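Local coordinates for protein STING-associated CdnE c-di-GMP synthase (Flavobacteriaceae, PDB 6WT8) that synthesises the cyclic dinucleotide c-di-GMP, probably from GTP and probably as the signal for an associated bacterial STING in CBASS antiphage defence, at residues I51-M55 with Y298-V302; K273-R277 with K338-I343; I284-I288 with I304-L309. One frame throughout, in Å; residues are numbered along the deposited sequence.

Contact 1 of 3, residues I51-M55 with Y298-V302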
loop_
_atom_site.group_PDB
_atom_site.type_symbol
_atom_site.label_atom_id
_atom_site.label_comp_id
_atom_site.label_asym_id
_atom_site.label_seq_id
_atom_site.Cartn_x
_atom_site.Cartn_y
_atom_site.Cartn_z
ATOM N N ILE A 51 -12.399 -10.198 14.865
ATOM C CA ILE A 51 -11.772 -8.865 14.786
ATOM C C ILE A 51 -10.252 -8.967 14.944
ATOM O O ILE A 51 -9.479 -8.375 14.154
ATOM C CB ILE A 51 -12.374 -7.945 15.855
ATOM C CG1 ILE A 51 -13.851 -7.689 15.569
ATOM C CG2 ILE A 51 -11.568 -6.635 15.957
ATOM C CD1 ILE A 51 -14.597 -7.108 16.768
ATOM N N LYS A 52 -9.802 -9.743 15.937
ATOM C CA LYS A 52 -8.353 -9.857 16.189
ATOM C C LYS A 52 -7.628 -10.412 14.981
ATOM O O LYS A 52 -6.556 -9.912 14.589
ATOM C CB LYS A 52 -8.081 -10.779 17.394
ATOM C CG LYS A 52 -8.329 -10.104 18.677
ATOM C CD LYS A 52 -7.835 -10.989 19.860
ATOM C CE LYS A 52 -8.585 -12.302 19.946
ATOM N NZ LYS A 52 -8.265 -13.062 21.270
ATOM N N GLU A 53 -8.150 -11.504 14.417
ATOM C CA GLU A 53 -7.430 -12.164 13.340
ATOM C C GLU A 53 -7.522 -11.351 12.061
ATOM O O GLU A 53 -6.581 -11.367 11.253
ATOM C CB GLU A 53 -7.965 -13.592 13.204
ATOM C CG GLU A 53 -7.581 -14.332 14.525
ATOM C CD GLU A 53 -7.767 -15.832 14.505
ATOM O OE1 GLU A 53 -8.199 -16.360 13.459
ATOM O OE2 GLU A 53 -7.493 -16.477 15.573
ATOM N N SER A 54 -8.607 -10.581 11.910
ATOM C CA SER A 54 -8.717 -9.668 10.778
ATOM C C SER A 54 -7.741 -8.495 10.901
ATOM O O SER A 54 -7.252 -7.989 9.886
ATOM C CB SER A 54 -10.129 -9.115 10.670
ATOM O OG SER A 54 -11.037 -10.116 10.244
HETATM N N MSE A 55 -7.460 -8.042 12.111
HETATM C CA MSE A 55 -6.532 -6.951 12.362
HETATM C C MSE A 55 -5.090 -7.416 12.213
HETATM O O MSE A 55 -4.253 -6.636 11.767
HETATM C CB MSE A 55 -6.740 -6.351 13.762
HETATM C CG MSE A 55 -7.967 -5.477 13.770
HETATM SE SE MSE A 55 -8.088 -4.655 15.552
HETATM C CE MSE A 55 -9.546 -3.635 15.127
ATOM N N TYR A 298 -8.137 -2.393 21.104
ATOM C CA TYR A 298 -8.444 -2.758 19.707
ATOM C C TYR A 298 -9.947 -2.872 19.419
ATOM O O TYR A 298 -10.369 -2.502 18.320
ATOM C CB TYR A 298 -7.711 -4.054 19.309
ATOM C CG TYR A 298 -8.290 -5.335 19.879
ATOM C CD1 TYR A 298 -7.969 -5.771 21.183
ATOM C CD2 TYR A 298 -9.228 -6.076 19.162
ATOM C CE1 TYR A 298 -8.552 -6.926 21.717
ATOM C CE2 TYR A 298 -9.818 -7.218 19.695
ATOM C CZ TYR A 298 -9.477 -7.647 20.952
ATOM O OH TYR A 298 -10.069 -8.777 21.496
ATOM N N LEU A 299 -10.764 -3.316 20.386
ATOM C CA LEU A 299 -12.205 -3.433 20.106
ATOM C C LEU A 299 -12.814 -2.057 19.905
ATOM O O LEU A 299 -13.761 -1.908 19.134
ATOM C CB LEU A 299 -12.938 -4.178 21.240
ATOM C CG LEU A 299 -12.602 -5.697 21.334
ATOM C CD1 LEU A 299 -13.243 -6.264 22.552
ATOM C CD2 LEU A 299 -13.092 -6.475 20.106
ATOM N N ASP A 300 -12.306 -1.047 20.617
ATOM C CA ASP A 300 -12.873 0.283 20.472
ATOM C C ASP A 300 -12.507 0.904 19.132
ATOM O O ASP A 300 -13.167 1.869 18.728
ATOM C CB ASP A 300 -12.405 1.186 21.627
ATOM C CG ASP A 300 -12.984 0.746 22.991
ATOM O OD1 ASP A 300 -13.950 -0.029 23.024
ATOM O OD2 ASP A 300 -12.483 1.168 24.062
ATOM N N LEU A 301 -11.504 0.366 18.414
ATOM C CA LEU A 301 -11.217 0.859 17.074
ATOM C C LEU A 301 -12.347 0.587 16.111
ATOM O O LEU A 301 -12.450 1.285 15.078
ATOM C CB LEU A 301 -9.939 0.231 16.506
ATOM C CG LEU A 301 -8.691 0.526 17.323
ATOM C CD1 LEU A 301 -7.487 -0.244 16.748
ATOM C CD2 LEU A 301 -8.378 2.022 17.385
ATOM N N VAL A 302 -13.174 -0.446 16.369
ATOM C CA VAL A 302 -14.269 -0.730 15.441
ATOM C C VAL A 302 -15.234 0.433 15.444
ATOM O O VAL A 302 -15.721 0.843 14.391
ATOM C CB VAL A 302 -14.976 -2.040 15.810
ATOM C CG1 VAL A 302 -16.090 -2.373 14.784
ATOM C CG2 VAL A 302 -13.953 -3.167 15.865
#
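Ile-51, Lys-52 and Met-55 of helix 46-56 meet Tyr-298 and the residues after it in a buried, largely apolar contact between that helix and the segment leading into helix 300-314. The aromatic side chain is its centre. Tyr-298 CG sits between its own backbone N and carbonyl carbon (chi1 75°), which carries the ring across to helix 46-56. There Ile-51 CG2 reaches the ring edge, near its plane, 4.0 Å from Tyr-298 CD2. The aliphatic part of Lys-52 comes in obliquely, its CG 3.4 Å from Tyr-298 CE2. Met-55, present as selenomethionine, has SE 5.3 Å from the ring centroid and 74° off the ring normal, and its CE lies 3.5 Å from Tyr-298 O. A second patch is purely aliphatic, with Ile-51 CD1 3.7 Å from Leu-299 CD2 and 4.1 Å from Val-302 CG2. The polar ends turn to other partners, Tyr-298 OH to Ser-48 OG and Lys-52 NZ to Glu-43 O. Helix 336-360 covers Ile-51 and Val-302, while Phe-259 of helix 253-266 touches Met-55 and Val-302. The arrangement is a Met-aromatic contact within a packed apolar core that joins helix 46-56 to helices 253-266, 300-314 and 336-360 of this CD-NTase.

Contact 2 of 3, residues K273-R277 with K338-I343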
loop_
_atom_site.group_PDB
_atom_site.type_symbol
_atom_site.label_atom_id
_atom_site.label_comp_id
_atom_site.label_asym_id
_atom_site.label_seq_id
_atom_site.Cartn_x
_atom_site.Cartn_y
_atom_site.Cartn_z
ATOM N N LYS A 273 -13.288 -6.251 -6.832
ATOM C CA LYS A 273 -12.534 -5.228 -7.552
ATOM C C LYS A 273 -13.488 -4.101 -7.914
ATOM O O LYS A 273 -13.727 -3.789 -9.077
ATOM C CB LYS A 273 -11.817 -5.834 -8.778
ATOM C CG LYS A 273 -10.751 -6.864 -8.407
ATOM C CD LYS A 273 -9.685 -6.314 -7.458
ATOM C CE LYS A 273 -8.662 -7.417 -7.101
ATOM N NZ LYS A 273 -7.466 -6.947 -6.320
ATOM N N GLY A 274 -14.013 -3.463 -6.876
ATOM C CA GLY A 274 -15.028 -2.474 -7.055
ATOM C C GLY A 274 -14.470 -1.071 -6.992
ATOM O O GLY A 274 -13.335 -0.820 -7.413
ATOM N N SER A 275 -15.319 -0.137 -6.542
ATOM C CA SER A 275 -14.961 1.271 -6.527
ATOM C C SER A 275 -14.032 1.642 -5.378
ATOM O O SER A 275 -13.297 2.649 -5.486
ATOM C CB SER A 275 -16.203 2.142 -6.437
ATOM O OG SER A 275 -16.910 1.950 -5.252
ATOM N N ILE A 276 -14.061 0.891 -4.268
ATOM C CA ILE A 276 -13.183 1.138 -3.131
ATOM C C ILE A 276 -12.157 0.027 -3.130
ATOM O O ILE A 276 -12.523 -1.154 -3.028
ATOM C CB ILE A 276 -13.963 1.146 -1.810
ATOM C CG1 ILE A 276 -14.820 2.429 -1.702
ATOM C CG2 ILE A 276 -13.043 1.027 -0.543
ATOM C CD1 ILE A 276 -14.059 3.739 -1.525
ATOM N N ARG A 277 -10.891 0.395 -3.262
ATOM C CA ARG A 277 -9.784 -0.534 -3.319
ATOM C C ARG A 277 -8.845 -0.295 -2.139
ATOM O O ARG A 277 -9.075 0.553 -1.291
ATOM C CB ARG A 277 -9.000 -0.393 -4.626
ATOM C CG ARG A 277 -9.861 -0.443 -5.901
ATOM C CD ARG A 277 -10.257 -1.843 -6.282
ATOM N NE ARG A 277 -10.868 -1.791 -7.613
ATOM C CZ ARG A 277 -10.279 -2.168 -8.747
ATOM N NH1 ARG A 277 -9.044 -2.671 -8.728
ATOM N NH2 ARG A 277 -10.939 -2.050 -9.896
ATOM N N LYS A 338 -20.769 5.932 -6.397
ATOM C CA LYS A 338 -20.493 4.490 -6.387
ATOM C C LYS A 338 -19.598 4.091 -5.222
ATOM O O LYS A 338 -19.794 3.030 -4.601
ATOM C CB LYS A 338 -19.873 4.078 -7.712
ATOM C CG LYS A 338 -20.877 4.204 -8.879
ATOM C CD LYS A 338 -20.146 3.851 -10.164
ATOM C CE LYS A 338 -21.110 4.051 -11.308
ATOM N NZ LYS A 338 -20.486 3.659 -12.628
ATOM N N LYS A 339 -18.616 4.927 -4.893
ATOM C CA LYS A 339 -17.767 4.632 -3.743
ATOM C C LYS A 339 -18.588 4.645 -2.473
ATOM O O LYS A 339 -18.408 3.787 -1.601
ATOM C CB LYS A 339 -16.636 5.678 -3.672
ATOM C CG LYS A 339 -15.559 5.444 -4.741
ATOM C CD LYS A 339 -14.615 6.667 -4.847
ATOM C CE LYS A 339 -13.515 6.337 -5.866
ATOM N NZ LYS A 339 -12.681 7.555 -6.265
ATOM N N LEU A 340 -19.513 5.608 -2.368
ATOM C CA LEU A 340 -20.346 5.674 -1.171
ATOM C C LEU A 340 -21.244 4.456 -0.999
ATOM O O LEU A 340 -21.558 4.111 0.151
ATOM C CB LEU A 340 -21.177 6.956 -1.183
ATOM C CG LEU A 340 -20.341 8.205 -0.890
ATOM C CD1 LEU A 340 -21.245 9.454 -0.959
ATOM C CD2 LEU A 340 -19.637 8.103 0.503
ATOM N N ILE A 341 -21.677 3.797 -2.077
ATOM C CA ILE A 341 -22.430 2.551 -1.887
ATOM C C ILE A 341 -21.562 1.562 -1.113
ATOM O O ILE A 341 -22.016 0.904 -0.175
ATOM C CB ILE A 341 -22.879 1.959 -3.226
ATOM C CG1 ILE A 341 -23.917 2.914 -3.849
ATOM C CG2 ILE A 341 -23.443 0.515 -3.011
ATOM C CD1 ILE A 341 -24.960 3.519 -2.771
ATOM N N GLU A 342 -20.305 1.399 -1.540
ATOM C CA GLU A 342 -19.442 0.434 -0.857
ATOM C C GLU A 342 -19.165 0.887 0.578
ATOM O O GLU A 342 -19.138 0.064 1.495
ATOM C CB GLU A 342 -18.157 0.256 -1.673
ATOM C CG GLU A 342 -18.521 -0.331 -3.049
ATOM C CD GLU A 342 -17.335 -0.817 -3.857
ATOM O OE1 GLU A 342 -16.192 -0.857 -3.351
ATOM O OE2 GLU A 342 -17.563 -1.146 -5.055
ATOM N N ILE A 343 -18.938 2.184 0.792
ATOM C CA ILE A 343 -18.736 2.677 2.165
ATOM C C ILE A 343 -19.974 2.375 3.002
ATOM O O ILE A 343 -19.864 1.986 4.170
ATOM C CB ILE A 343 -18.425 4.190 2.164
ATOM C CG1 ILE A 343 -17.171 4.473 1.322
ATOM C CG2 ILE A 343 -18.278 4.757 3.604
ATOM C CD1 ILE A 343 -15.932 3.784 1.848
HETATM O O HOH W 1 -14.476 -3.046 -3.986
HETATM O O HOH W 2 -18.854 0.323 -6.646
#
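Glu-342 of helix 336-360 takes hydrogen bonds from two successive backbone N-H groups, those of Ser-275 and Ile-276, in the loop ahead of helix 278-287. Each carboxylate oxygen has its own donor. Ser-275 N reaches Glu-342 OE2 at 2.9 Å with an N-H...O angle of 160°, and Ile-276 N reaches Glu-342 OE1 at 2.9 Å and 152°. Both donors stand above the carboxylate plane, that of Ile-276 by 51°. The extended glutamate chain delivers the group from the helix, and two bonds to adjoining residues restrict its rotation.

Water and hydroxyl contacts surround this pair. Water 1 accepts from Gly-274 N at 3.0 Å and lies near Glu-342 OE1, to which it probably donates. Ser-275 OG is 3.1 Å from Lys-338 O, at most a weak hydrogen bond, since the hydroxyl proton has another acceptor within reach; water 2 lies 2.9 Å from the same Ser-275 OG.

The apolar part lies beside these bonds. Ile-276 CD1 meets Ile-343 CD1 at 3.9 Å, the two side chains set nearly perpendicular, and also touches Lys-339 CB. Lys-339 NZ hydrogen-bonds the backbone oxygens of Phe-334 and Ile-331.

Within the loop, Arg-277 NE donates to Gly-274 O at 2.7 Å, with the oxygen in the guanidinium plane and Lys-273 CB over one guanidinium face. Arg-277 is itself the N-cap residue of helix 278-287.

A largely buried carboxylate is thus met by backbone N-H groups and water, which would be expected to favour its ionised form and to fix the course of the loop into the next helix.

Contact 3 of 3, residues I284-I288 with I304-L309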
loop_
_atom_site.group_PDB
_atom_site.type_symbol
_atom_site.label_atom_id
_atom_site.label_comp_id
_atom_site.label_asym_id
_atom_site.label_seq_id
_atom_site.Cartn_x
_atom_site.Cartn_y
_atom_site.Cartn_z
ATOM N N ILE A 284 -8.491 6.360 3.766
ATOM C CA ILE A 284 -9.531 6.639 4.767
ATOM C C ILE A 284 -8.932 6.456 6.159
ATOM O O ILE A 284 -9.164 7.262 7.091
ATOM C CB ILE A 284 -10.738 5.714 4.540
ATOM C CG1 ILE A 284 -11.443 6.148 3.244
ATOM C CG2 ILE A 284 -11.661 5.697 5.798
ATOM C CD1 ILE A 284 -12.488 5.079 2.718
ATOM N N CYS A 285 -8.191 5.354 6.353
ATOM C CA CYS A 285 -7.635 5.111 7.699
ATOM C C CYS A 285 -6.550 6.112 8.049
ATOM O O CYS A 285 -6.478 6.578 9.195
ATOM C CB CYS A 285 -7.120 3.687 7.813
ATOM S SG CYS A 285 -8.435 2.439 7.721
ATOM N N TYR A 286 -5.713 6.455 7.076
ATOM C CA TYR A 286 -4.607 7.375 7.288
ATOM C C TYR A 286 -5.128 8.757 7.643
ATOM O O TYR A 286 -4.431 9.546 8.305
ATOM C CB TYR A 286 -3.764 7.392 5.993
ATOM C CG TYR A 286 -2.530 8.252 6.035
ATOM C CD1 TYR A 286 -1.357 7.775 6.519
ATOM C CD2 TYR A 286 -2.573 9.550 5.556
ATOM C CE1 TYR A 286 -0.226 8.586 6.531
ATOM C CE2 TYR A 286 -1.441 10.377 5.564
ATOM C CZ TYR A 286 -0.274 9.867 6.076
ATOM O OH TYR A 286 0.857 10.650 6.100
ATOM N N ASN A 287 -6.329 9.103 7.158
ATOM C CA ASN A 287 -6.820 10.447 7.389
ATOM C C ASN A 287 -7.389 10.620 8.812
ATOM O O ASN A 287 -7.621 11.761 9.237
ATOM C CB ASN A 287 -7.840 10.756 6.283
ATOM C CG ASN A 287 -8.510 12.100 6.446
ATOM O OD1 ASN A 287 -9.716 12.157 6.694
ATOM N ND2 ASN A 287 -7.749 13.132 6.356
ATOM N N ILE A 288 -7.616 9.526 9.556
ATOM C CA ILE A 288 -8.162 9.649 10.904
ATOM C C ILE A 288 -7.114 10.295 11.812
ATOM O O ILE A 288 -5.926 9.957 11.763
ATOM C CB ILE A 288 -8.616 8.262 11.427
ATOM C CG1 ILE A 288 -9.759 7.724 10.549
ATOM C CG2 ILE A 288 -9.132 8.336 12.877
ATOM C CD1 ILE A 288 -10.218 6.290 10.840
ATOM N N ILE A 304 -14.421 3.596 16.218
ATOM C CA ILE A 304 -13.758 4.724 15.529
ATOM C C ILE A 304 -13.976 4.637 14.027
ATOM O O ILE A 304 -14.298 5.621 13.352
ATOM C CB ILE A 304 -12.254 4.723 15.851
ATOM C CG1 ILE A 304 -12.024 5.139 17.269
ATOM C CG2 ILE A 304 -11.428 5.633 14.863
ATOM C CD1 ILE A 304 -12.409 6.552 17.620
ATOM N N LEU A 305 -13.767 3.449 13.476
ATOM C CA LEU A 305 -13.961 3.244 12.041
ATOM C C LEU A 305 -15.414 3.470 11.632
ATOM O O LEU A 305 -15.680 4.108 10.595
ATOM C CB LEU A 305 -13.496 1.855 11.662
ATOM C CG LEU A 305 -11.971 1.688 11.682
ATOM C CD1 LEU A 305 -11.648 0.185 11.509
ATOM C CD2 LEU A 305 -11.353 2.461 10.491
ATOM N N TYR A 306 -16.369 2.956 12.419
ATOM C CA TYR A 306 -17.772 3.195 12.108
ATOM C C TYR A 306 -18.081 4.676 12.106
ATOM O O TYR A 306 -18.762 5.166 11.193
ATOM C CB TYR A 306 -18.671 2.461 13.095
ATOM C CG TYR A 306 -20.126 2.745 12.881
ATOM C CD1 TYR A 306 -20.823 2.164 11.864
ATOM C CD2 TYR A 306 -20.835 3.546 13.766
ATOM C CE1 TYR A 306 -22.149 2.409 11.633
ATOM C CE2 TYR A 306 -22.186 3.810 13.534
ATOM C CZ TYR A 306 -22.829 3.222 12.465
ATOM O OH TYR A 306 -24.162 3.437 12.240
ATOM N N GLN A 307 -17.580 5.407 13.108
ATOM C CA GLN A 307 -17.800 6.845 13.138
ATOM C C GLN A 307 -17.191 7.521 11.904
ATOM O O GLN A 307 -17.804 8.394 11.305
ATOM C CB GLN A 307 -17.238 7.432 14.436
ATOM C CG GLN A 307 -17.933 6.981 15.686
ATOM C CD GLN A 307 -17.086 7.379 16.933
ATOM O OE1 GLN A 307 -16.701 8.538 17.077
ATOM N NE2 GLN A 307 -16.748 6.408 17.778
ATOM N N GLU A 308 -15.996 7.127 11.505
ATOM C CA GLU A 308 -15.390 7.770 10.355
ATOM C C GLU A 308 -16.180 7.500 9.082
ATOM O O GLU A 308 -16.419 8.425 8.279
ATOM C CB GLU A 308 -13.964 7.265 10.195
ATOM C CG GLU A 308 -13.261 7.813 8.964
ATOM C CD GLU A 308 -13.010 9.328 9.039
ATOM O OE1 GLU A 308 -13.131 9.921 10.122
ATOM O OE2 GLU A 308 -12.663 9.892 7.982
ATOM N N LEU A 309 -16.577 6.236 8.840
ATOM C CA LEU A 309 -17.373 5.985 7.629
ATOM C C LEU A 309 -18.697 6.717 7.668
ATOM O O LEU A 309 -19.111 7.265 6.640
ATOM C CB LEU A 309 -17.610 4.497 7.437
ATOM C CG LEU A 309 -16.334 3.653 7.305
ATOM C CD1 LEU A 309 -16.717 2.243 6.896
ATOM C CD2 LEU A 309 -15.363 4.178 6.315
HETATM O O HOH W 3 -10.772 9.438 6.493
#
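Ile-288, just after helix 278-287, lies against Glu-308 of helix 300-314, the two side chains alongside each other and pointing opposite ways. This is the tight part. Ile-288 CG1 is 3.8 Å from Glu-308 CG, and Ile-288 CD1 is 4.0 Å from Leu-305 CD2. The same leucine methyl also meets Cys-285 SG at 4.0 Å. Ile-288 CG2 packs on Ile-304 CG2 at 4.1 Å and, further along, Ile-284 CG2 on Leu-309 CD2 at 4.0 Å. Helix 253-266 backs this apolar side, with Leu-260 on Cys-285 and Phe-259 on Leu-305.

The polar margin is looser. Asn-287, partly exposed, gives little area to the contact, and its OD1 comes no nearer than 3.9 Å to Glu-308 OE2, with amide and carboxylate planes 67° apart. Water 3 lies 2.8 Å from Ile-284 O and probably donates to it; its very short approach to Glu-308 OE2 makes that link doubtful. A bend at chi2 (67°) lays CG and the carboxylate carbon of Glu-308 alongside Ile-288 CG1.

Glu-308 therefore serves two environments: its methylenes complete the apolar seam, while OE2 of its carboxylate is hydrogen-bonded with Tyr-318 OH, outside the two segments.

In the fold
The three contacts belong to the helical part of the chain, outside the mixed sheet that, by family, probably carries the nucleotidyltransferase site. Contacts 2 and 3 are directly continuous: their centres are 15 Å apart, and Ile-343 CD1 touches Ile-284 CD1 at 3.8 Å while Ile-343 CG2 meets Leu-309 CB at 3.9 Å. Both segments of contact 3 fall, in sequence, between the two segments of contact 2. Contacts 1 and 3 share helix 300-314, with centres 13 Å apart. Contacts 1 and 2 do not touch, their nearest atoms being about 11 Å apart and their centres 22 Å. Helix 336-360, which supplies residues 338-343, also packs on contacts 1 and 3.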